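Local coordinates for hypothetical protein TT1465 (Thermus thermophilus, PDB 1WEK), which is of unknown function but belongs to the SLOG clan, with a Rossmann-like fold of parallel strands flanked by helices, in an assembly of six chains, at residues A[143-148]-A[174-179]; A[150-155]-A[195-200]; A[164-169]-A[207-212]. One frame throughout, in Å; residues are numbered along the deposited sequence.

Contact 1: residues A[143-148]-A[174-179]. With PO4 (phosphate ion), chain G.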
# COMPACT_ATOMS: atom_id res chain seq x y z
N GLY A 143 18.63 -25.55 -11.01
CA GLY A 143 18.21 -24.19 -11.27
C GLY A 143 17.70 -24.00 -12.68
O GLY A 143 16.68 -23.35 -12.90
N THR A 144 18.40 -24.59 -13.64
CA THR A 144 18.01 -24.45 -15.03
C THR A 144 16.73 -25.23 -15.35
O THR A 144 15.87 -24.74 -16.09
CB THR A 144 19.13 -24.95 -15.93
OG1 THR A 144 20.33 -24.24 -15.63
CG2 THR A 144 18.76 -24.80 -17.41
N LEU A 145 16.61 -26.43 -14.80
CA LEU A 145 15.45 -27.27 -15.04
C LEU A 145 14.21 -26.54 -14.54
O LEU A 145 13.18 -26.51 -15.21
CB LEU A 145 15.62 -28.60 -14.33
CG LEU A 145 14.59 -29.73 -14.48
CD1 LEU A 145 13.49 -29.44 -13.57
CD2 LEU A 145 14.06 -29.89 -15.90
N ASP A 146 14.32 -25.96 -13.36
CA ASP A 146 13.24 -25.19 -12.74
C ASP A 146 12.78 -24.03 -13.65
O ASP A 146 11.58 -23.79 -13.80
CB ASP A 146 13.72 -24.68 -11.38
CG ASP A 146 12.78 -23.67 -10.73
OD1 ASP A 146 11.55 -23.68 -10.98
OD2 ASP A 146 13.28 -22.87 -9.93
N GLU A 147 13.71 -23.31 -14.26
CA GLU A 147 13.32 -22.22 -15.15
C GLU A 147 12.67 -22.77 -16.42
O GLU A 147 11.69 -22.22 -16.91
CB GLU A 147 14.54 -21.38 -15.56
CG GLU A 147 15.00 -20.39 -14.51
CD GLU A 147 14.02 -19.23 -14.29
OE1 GLU A 147 14.21 -18.48 -13.31
OE2 GLU A 147 13.06 -19.06 -15.09
N LEU A 148 13.21 -23.87 -16.93
CA LEU A 148 12.68 -24.49 -18.15
C LEU A 148 11.26 -24.99 -17.96
O LEU A 148 10.36 -24.67 -18.77
CB LEU A 148 13.56 -25.67 -18.57
CG LEU A 148 13.53 -26.11 -20.04
CD1 LEU A 148 13.90 -27.57 -20.12
CD2 LEU A 148 12.16 -25.91 -20.66
N GLU A 174 18.99 -34.83 -24.05
CA GLU A 174 18.42 -36.08 -24.55
C GLU A 174 17.57 -36.83 -23.54
O GLU A 174 16.43 -37.15 -23.83
CB GLU A 174 19.54 -36.99 -25.07
CG GLU A 174 19.04 -38.11 -25.96
CD GLU A 174 18.11 -37.60 -27.06
OE1 GLU A 174 18.34 -36.48 -27.57
OE2 GLU A 174 17.16 -38.32 -27.43
N GLY A 175 18.13 -37.11 -22.37
CA GLY A 175 17.37 -37.82 -21.36
C GLY A 175 16.06 -37.12 -21.00
O GLY A 175 15.01 -37.75 -20.96
N LEU A 176 16.11 -35.82 -20.74
CA LEU A 176 14.88 -35.10 -20.38
C LEU A 176 13.84 -35.13 -21.52
O LEU A 176 12.66 -35.41 -21.29
CB LEU A 176 15.20 -33.65 -20.04
CG LEU A 176 14.30 -32.88 -19.07
CD1 LEU A 176 13.93 -31.56 -19.69
CD2 LEU A 176 13.06 -33.67 -18.70
N VAL A 177 14.28 -34.81 -22.75
CA VAL A 177 13.36 -34.81 -23.88
C VAL A 177 12.75 -36.19 -24.10
O VAL A 177 11.57 -36.30 -24.40
CB VAL A 177 14.04 -34.32 -25.18
CG1 VAL A 177 13.09 -34.50 -26.36
CG2 VAL A 177 14.45 -32.83 -25.06
N ARG A 178 13.53 -37.25 -23.96
CA ARG A 178 12.97 -38.59 -24.13
C ARG A 178 11.91 -38.84 -23.04
O ARG A 178 10.84 -39.34 -23.33
CB ARG A 178 14.06 -39.66 -24.10
CG ARG A 178 15.06 -39.54 -25.23
CD ARG A 178 15.82 -40.84 -25.49
NE ARG A 178 17.06 -40.62 -26.21
CZ ARG A 178 17.83 -41.58 -26.72
NH1 ARG A 178 17.47 -42.86 -26.59
NH2 ARG A 178 18.96 -41.28 -27.35
N TRP A 179 12.20 -38.46 -21.80
CA TRP A 179 11.21 -38.66 -20.73
C TRP A 179 9.95 -37.86 -21.01
O TRP A 179 8.84 -38.29 -20.67
CB TRP A 179 11.76 -38.24 -19.36
CG TRP A 179 10.79 -38.53 -18.24
CD1 TRP A 179 10.33 -39.76 -17.85
CD2 TRP A 179 10.15 -37.57 -17.39
NE1 TRP A 179 9.44 -39.62 -16.80
CE2 TRP A 179 9.31 -38.29 -16.50
CE3 TRP A 179 10.21 -36.17 -17.28
CZ2 TRP A 179 8.53 -37.66 -15.52
CZ3 TRP A 179 9.43 -35.54 -16.29
CH2 TRP A 179 8.60 -36.29 -15.43
P PO4 G . 21.91 -24.55 -11.80
O1 PO4 G . 21.38 -25.06 -13.10
O2 PO4 G . 23.40 -24.58 -11.82
O3 PO4 G . 21.41 -25.42 -10.70
O4 PO4 G . 21.45 -23.16 -11.58

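Contact 2: residues A[150-155]-A[195-200]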
# COMPACT_ATOMS: atom_id res chain seq x y z
N GLU A 150 9.13 -24.13 -15.77
CA GLU A 150 8.19 -23.05 -15.53
C GLU A 150 7.71 -22.39 -16.82
O GLU A 150 6.50 -22.22 -17.01
CB GLU A 150 8.76 -21.95 -14.63
CG GLU A 150 7.74 -20.83 -14.45
CD GLU A 150 8.14 -19.73 -13.49
OE1 GLU A 150 9.06 -18.93 -13.81
OE2 GLU A 150 7.53 -19.65 -12.40
N VAL A 151 8.65 -22.02 -17.69
CA VAL A 151 8.30 -21.37 -18.94
C VAL A 151 7.47 -22.29 -19.84
O VAL A 151 6.57 -21.82 -20.53
CB VAL A 151 9.55 -20.87 -19.74
CG1 VAL A 151 10.39 -19.94 -18.87
CG2 VAL A 151 10.39 -22.03 -20.23
N LEU A 152 7.77 -23.59 -19.83
CA LEU A 152 7.01 -24.53 -20.65
C LEU A 152 5.55 -24.52 -20.24
O LEU A 152 4.66 -24.50 -21.10
CB LEU A 152 7.58 -25.95 -20.53
CG LEU A 152 8.92 -26.10 -21.27
CD1 LEU A 152 9.37 -27.55 -21.26
CD2 LEU A 152 8.77 -25.62 -22.71
N VAL A 153 5.31 -24.50 -18.93
CA VAL A 153 3.96 -24.45 -18.38
C VAL A 153 3.24 -23.18 -18.83
O VAL A 153 2.08 -23.24 -19.27
CB VAL A 153 3.99 -24.47 -16.82
CG1 VAL A 153 2.68 -24.00 -16.26
CG2 VAL A 153 4.27 -25.91 -16.34
N LEU A 154 3.93 -22.05 -18.71
CA LEU A 154 3.39 -20.75 -19.08
C LEU A 154 3.02 -20.71 -20.56
O LEU A 154 2.03 -20.07 -20.94
CB LEU A 154 4.41 -19.64 -18.76
CG LEU A 154 4.67 -19.32 -17.27
CD1 LEU A 154 5.77 -18.27 -17.12
CD2 LEU A 154 3.38 -18.83 -16.63
N LEU A 155 3.81 -21.39 -21.38
CA LEU A 155 3.55 -21.44 -22.81
C LEU A 155 2.44 -22.44 -23.12
O LEU A 155 1.51 -22.13 -23.86
CB LEU A 155 4.83 -21.82 -23.57
CG LEU A 155 5.87 -20.70 -23.59
CD1 LEU A 155 7.16 -21.19 -24.22
CD2 LEU A 155 5.33 -19.52 -24.37
N GLN A 195 6.68 -29.20 -29.15
CA GLN A 195 7.10 -28.21 -30.14
C GLN A 195 7.26 -26.81 -29.51
O GLN A 195 7.63 -25.86 -30.20
CB GLN A 195 6.10 -28.16 -31.30
CG GLN A 195 6.40 -29.13 -32.45
CD GLN A 195 6.31 -30.58 -32.04
OE1 GLN A 195 7.33 -31.28 -31.93
NE2 GLN A 195 5.09 -31.05 -31.80
N LEU A 196 6.96 -26.69 -28.22
CA LEU A 196 7.10 -25.42 -27.51
C LEU A 196 8.58 -25.04 -27.44
O LEU A 196 8.93 -23.88 -27.26
CB LEU A 196 6.53 -25.52 -26.09
CG LEU A 196 5.09 -25.13 -25.71
CD1 LEU A 196 4.28 -24.67 -26.92
CD2 LEU A 196 4.44 -26.31 -25.01
N PHE A 197 9.46 -26.03 -27.57
CA PHE A 197 10.89 -25.76 -27.51
C PHE A 197 11.63 -26.40 -28.69
O PHE A 197 11.12 -27.32 -29.33
CB PHE A 197 11.48 -26.28 -26.20
CG PHE A 197 11.33 -27.77 -26.01
CD1 PHE A 197 12.21 -28.66 -26.62
CD2 PHE A 197 10.28 -28.28 -25.24
CE1 PHE A 197 12.07 -30.02 -26.46
CE2 PHE A 197 10.13 -29.66 -25.07
CZ PHE A 197 11.02 -30.53 -25.68
N ARG A 198 12.83 -25.89 -28.96
CA ARG A 198 13.65 -26.39 -30.05
C ARG A 198 15.00 -26.81 -29.48
O ARG A 198 15.61 -26.08 -28.71
CB ARG A 198 13.86 -25.30 -31.11
CG ARG A 198 12.60 -24.98 -31.91
CD ARG A 198 12.80 -23.83 -32.89
NE ARG A 198 13.90 -24.05 -33.83
CZ ARG A 198 14.24 -23.18 -34.79
NH1 ARG A 198 13.55 -22.05 -34.93
NH2 ARG A 198 15.27 -23.43 -35.59
N LEU A 199 15.45 -28.00 -29.87
CA LEU A 199 16.72 -28.51 -29.39
C LEU A 199 17.77 -28.26 -30.46
O LEU A 199 17.57 -28.60 -31.62
CB LEU A 199 16.56 -30.01 -29.09
CG LEU A 199 17.46 -30.67 -28.05
CD1 LEU A 199 17.86 -29.69 -26.99
CD2 LEU A 199 16.72 -31.84 -27.44
N THR A 200 18.89 -27.65 -30.09
CA THR A 200 19.92 -27.38 -31.09
C THR A 200 21.33 -27.34 -30.53
O THR A 200 21.53 -27.10 -29.34
CB THR A 200 19.66 -26.04 -31.82
OG1 THR A 200 20.59 -25.89 -32.89
CG2 THR A 200 19.84 -24.86 -30.86

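Contact 3: residues A[164-169]-A[207-212]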
# COMPACT_ATOMS: atom_id res chain seq x y z
N PRO A 164 10.18 -17.75 -28.59
CA PRO A 164 11.03 -18.91 -28.82
C PRO A 164 11.72 -19.49 -27.57
O PRO A 164 12.17 -18.75 -26.70
CB PRO A 164 12.07 -18.40 -29.83
CG PRO A 164 11.44 -17.19 -30.43
CD PRO A 164 10.69 -16.57 -29.30
N VAL A 165 11.78 -20.81 -27.50
CA VAL A 165 12.47 -21.50 -26.40
C VAL A 165 13.48 -22.45 -27.03
O VAL A 165 13.13 -23.29 -27.86
CB VAL A 165 11.52 -22.31 -25.51
CG1 VAL A 165 12.34 -23.14 -24.53
CG2 VAL A 165 10.57 -21.40 -24.75
N PHE A 166 14.75 -22.31 -26.66
CA PHE A 166 15.78 -23.18 -27.20
C PHE A 166 16.55 -23.93 -26.11
O PHE A 166 16.74 -23.41 -25.02
CB PHE A 166 16.78 -22.37 -28.03
CG PHE A 166 16.19 -21.75 -29.25
CD1 PHE A 166 15.58 -20.51 -29.19
CD2 PHE A 166 16.24 -22.42 -30.47
CE1 PHE A 166 15.04 -19.93 -30.33
CE2 PHE A 166 15.71 -21.85 -31.61
CZ PHE A 166 15.11 -20.61 -31.54
N LEU A 167 16.99 -25.14 -26.43
CA LEU A 167 17.80 -25.93 -25.52
C LEU A 167 19.08 -26.19 -26.29
O LEU A 167 19.06 -26.83 -27.34
CB LEU A 167 17.16 -27.28 -25.20
CG LEU A 167 15.70 -27.34 -24.74
CD1 LEU A 167 15.47 -28.69 -24.12
CD2 LEU A 167 15.38 -26.23 -23.72
N LEU A 168 20.19 -25.66 -25.79
CA LEU A 168 21.46 -25.86 -26.45
C LEU A 168 22.18 -27.09 -25.94
O LEU A 168 22.26 -27.33 -24.73
CB LEU A 168 22.35 -24.63 -26.28
CG LEU A 168 22.16 -23.55 -27.35
CD1 LEU A 168 22.97 -22.31 -27.00
CD2 LEU A 168 22.58 -24.13 -28.70
N ASP A 169 22.70 -27.86 -26.89
CA ASP A 169 23.45 -29.10 -26.65
C ASP A 169 22.52 -30.31 -26.56
O ASP A 169 22.13 -30.73 -25.47
CB ASP A 169 24.30 -28.99 -25.38
CG ASP A 169 25.22 -30.18 -25.22
OD1 ASP A 169 24.80 -31.31 -25.59
OD2 ASP A 169 26.36 -29.99 -24.72
N VAL A 207 20.42 -17.43 -32.39
CA VAL A 207 20.44 -16.01 -32.67
C VAL A 207 19.65 -15.68 -33.93
O VAL A 207 18.93 -14.68 -33.97
CB VAL A 207 21.88 -15.50 -32.83
CG1 VAL A 207 21.86 -14.01 -33.12
CG2 VAL A 207 22.67 -15.79 -31.56
N GLN A 208 19.77 -16.52 -34.96
CA GLN A 208 19.06 -16.31 -36.22
C GLN A 208 17.54 -16.32 -36.01
O GLN A 208 16.83 -15.48 -36.57
CB GLN A 208 19.47 -17.38 -37.24
CG GLN A 208 18.63 -17.40 -38.51
CD GLN A 208 19.21 -18.28 -39.60
OE1 GLN A 208 20.27 -17.98 -40.16
NE2 GLN A 208 18.53 -19.38 -39.91
N ALA A 209 17.06 -17.27 -35.22
CA ALA A 209 15.63 -17.39 -34.94
C ALA A 209 15.13 -16.17 -34.18
O ALA A 209 14.03 -15.68 -34.45
CB ALA A 209 15.36 -18.64 -34.12
N LEU A 210 15.93 -15.67 -33.24
CA LEU A 210 15.55 -14.50 -32.46
C LEU A 210 15.58 -13.24 -33.32
O LEU A 210 14.78 -12.33 -33.12
CB LEU A 210 16.49 -14.33 -31.27
CG LEU A 210 16.44 -15.45 -30.22
CD1 LEU A 210 17.55 -15.25 -29.21
CD2 LEU A 210 15.07 -15.44 -29.53
N LYS A 211 16.51 -13.17 -34.27
CA LYS A 211 16.59 -12.00 -35.14
C LYS A 211 15.36 -11.99 -36.04
O LYS A 211 14.73 -10.96 -36.25
CB LYS A 211 17.85 -12.04 -36.00
CG LYS A 211 19.13 -11.99 -35.21
CD LYS A 211 20.35 -12.22 -36.08
CE LYS A 211 20.53 -11.11 -37.10
NZ LYS A 211 21.79 -11.32 -37.88
N ALA A 212 15.01 -13.17 -36.55
CA ALA A 212 13.86 -13.31 -37.43
C ALA A 212 12.57 -13.15 -36.63
O ALA A 212 11.71 -14.06 -36.69
CB ALA A 212 13.90 -14.67 -38.10

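Contact 1: residues A[143-148]-A[174-179]
A single methyl group of Leu176 carries the whole meeting of these two helices. Its CD1 lies 4.0 Å from CD1 of Leu148 and 4.1 Å from CD2 of Leu145. Leu148 and Leu176 reach toward each other tip to tip. Leu145 and Leu176 pass at a slant, meeting through CD2 of Leu145. CG of Leu176 lies anti to the backbone N (chi1 -152°), which extends the branch toward the other helix. The backbones stay well apart, with CA of Leu145 and CA of Leu176 9.5 Å from each other. All three leucines are buried, yet only 84 Å² is hidden between the segments. The start of segment 143-148 does a different job. It belongs to a PGGxGTxxE motif, a signature of this family, and it holds a phosphate ion that probably came from the crystallisation liquor. Gly143 N donates to phosphate O3 at 2.8 Å. Thr144 grips phosphate O1 twice, from N at 3.1 Å and from OG1 at 2.9 Å. OG1 stands beside the backbone N (chi1 -57°), which lets both donors share one oxygen. Gly143 has no side chain, and phosphate O4 approaches its CA to 3.4 Å. Gly141 N and Ala46 N also donate to the phosphate. The start of the helix, with its backbone N-H groups, probably favours an anion here. Helix 142-156 lies against strand 132-137 through Phe137, which touches Thr144, Glu147 and Leu148. Trp173 of helix 170-185 touches Thr144 and Leu148. A second subunit also packs here: its Ser149 touches Leu145 and its Trp179 touches Leu176, so the two helices pack together beside a subunit interface.

Contact 2: residues A[150-155]-A[195-200]
The Phe197 ring meets Leu152 at its edge. CD2 of Leu152 lies near the ring plane, 4.0 Å from CD2 of Phe197. CD1 of Leu152 comes to 4.1 Å from the same ring carbon, CD2 of Phe197, but stands farther from the ring plane, on the same side. Neither face of the ring is used by segment 150-155. The ring also touches Val177 and Leu180 of helix 170-185. CG of Phe197 sits between the backbone N and the carbonyl carbon (chi1 61°), a tight place for a ring. This turns the CD2 flank to Leu152, while the far end of the ring points away from segment 150-155. Leu196 fills the rest of the contact. Its CB lies 4.1 Å from CD2 of Leu152, and its CG lies 4.0 Å from CB of Leu155. The first pair meets aslant. CG of Leu152 is anti to the carbonyl carbon (chi1 -73°), and the branch bends over toward the loop although its CB starts out to one side. Leu155 instead offers the base of its side chain. The nearest backbone approach is between CA of Leu152 and CA of Leu196, at 6.9 Å. Together the segments hide 196 Å², and all the contacts between them are apolar. Segment 195-200 holds strand 198-200 and the turn residues that lead into it; Leu196 and Phe197 lie just ahead of Arg198. Strand 198-200 is outermost on its side of the sheet within this chain and pairs with strand 165-168, where Leu155 also touches Val165. The contact therefore ties the second half of helix 142-156 to the approach of the last strand. Phe142 of a second subunit packs on both Leu152 and Leu196. Loop residue Val160 touches Leu155, and Arg162 touches Leu196.

Contact 3: residues A[164-169]-A[207-212]
Pro164 and Leu210 bring the two backbones closest, with their CA atoms 7.3 Å apart. Segment 164-169 is mostly strand 165-168 of the parallel sheet, and segment 207-212 is the end of helix 203-211. This is strand-to-helix packing of a Rossmann-like alpha/beta fold. The helix follows the neighbouring strand 198-200 and lies back across one face of the sheet. Phe166 points to that helix, while Val165 points away from it. Together the segments hide 153 Å². Pro164 and Leu210 meet through one pair of atoms, CG of Pro164 and CD2 of Leu210, 4.1 Å apart. Leu210 leaves the helix to one side, but with CG beside the backbone N (chi1 -65°) its end returns toward the proline. Arg198 of the neighbouring strand 198-200 touches both Phe166 and Ala209. Helix 53-68 joins on the same face, where Leu65 touches Leu210. The tightest spot is the small methyl of Ala209 set at the far end of the Phe166 ring: its CB is 3.3 Å from CZ, with CE1 of Phe166 at 4.0 Å and CE2 of Phe166 at 4.1 Å from that same CB.

Overall arrangement
The first segments of contacts 1, 2 and 3 come one after another along the chain, and their partners follow in the same order, so the contacts interlock. Centres lie about 10 Å apart for contacts 1 and 2, about 11 Å for 2 and 3, and about 17 Å for 1 and 3. Contacts 1 and 2 share helix 142-156, and both touch the second subunit. Contacts 2 and 3 meet in the sheet, where strands 198-200 and 165-168 are neighbours. Contact 3 lies on the opposite face, and no other chain of the assembly touches its segments. Contact 1 joins two helices, contact 2 ties one to the edge strand's run-in, and contact 3 sets the last helix on strand 165-168.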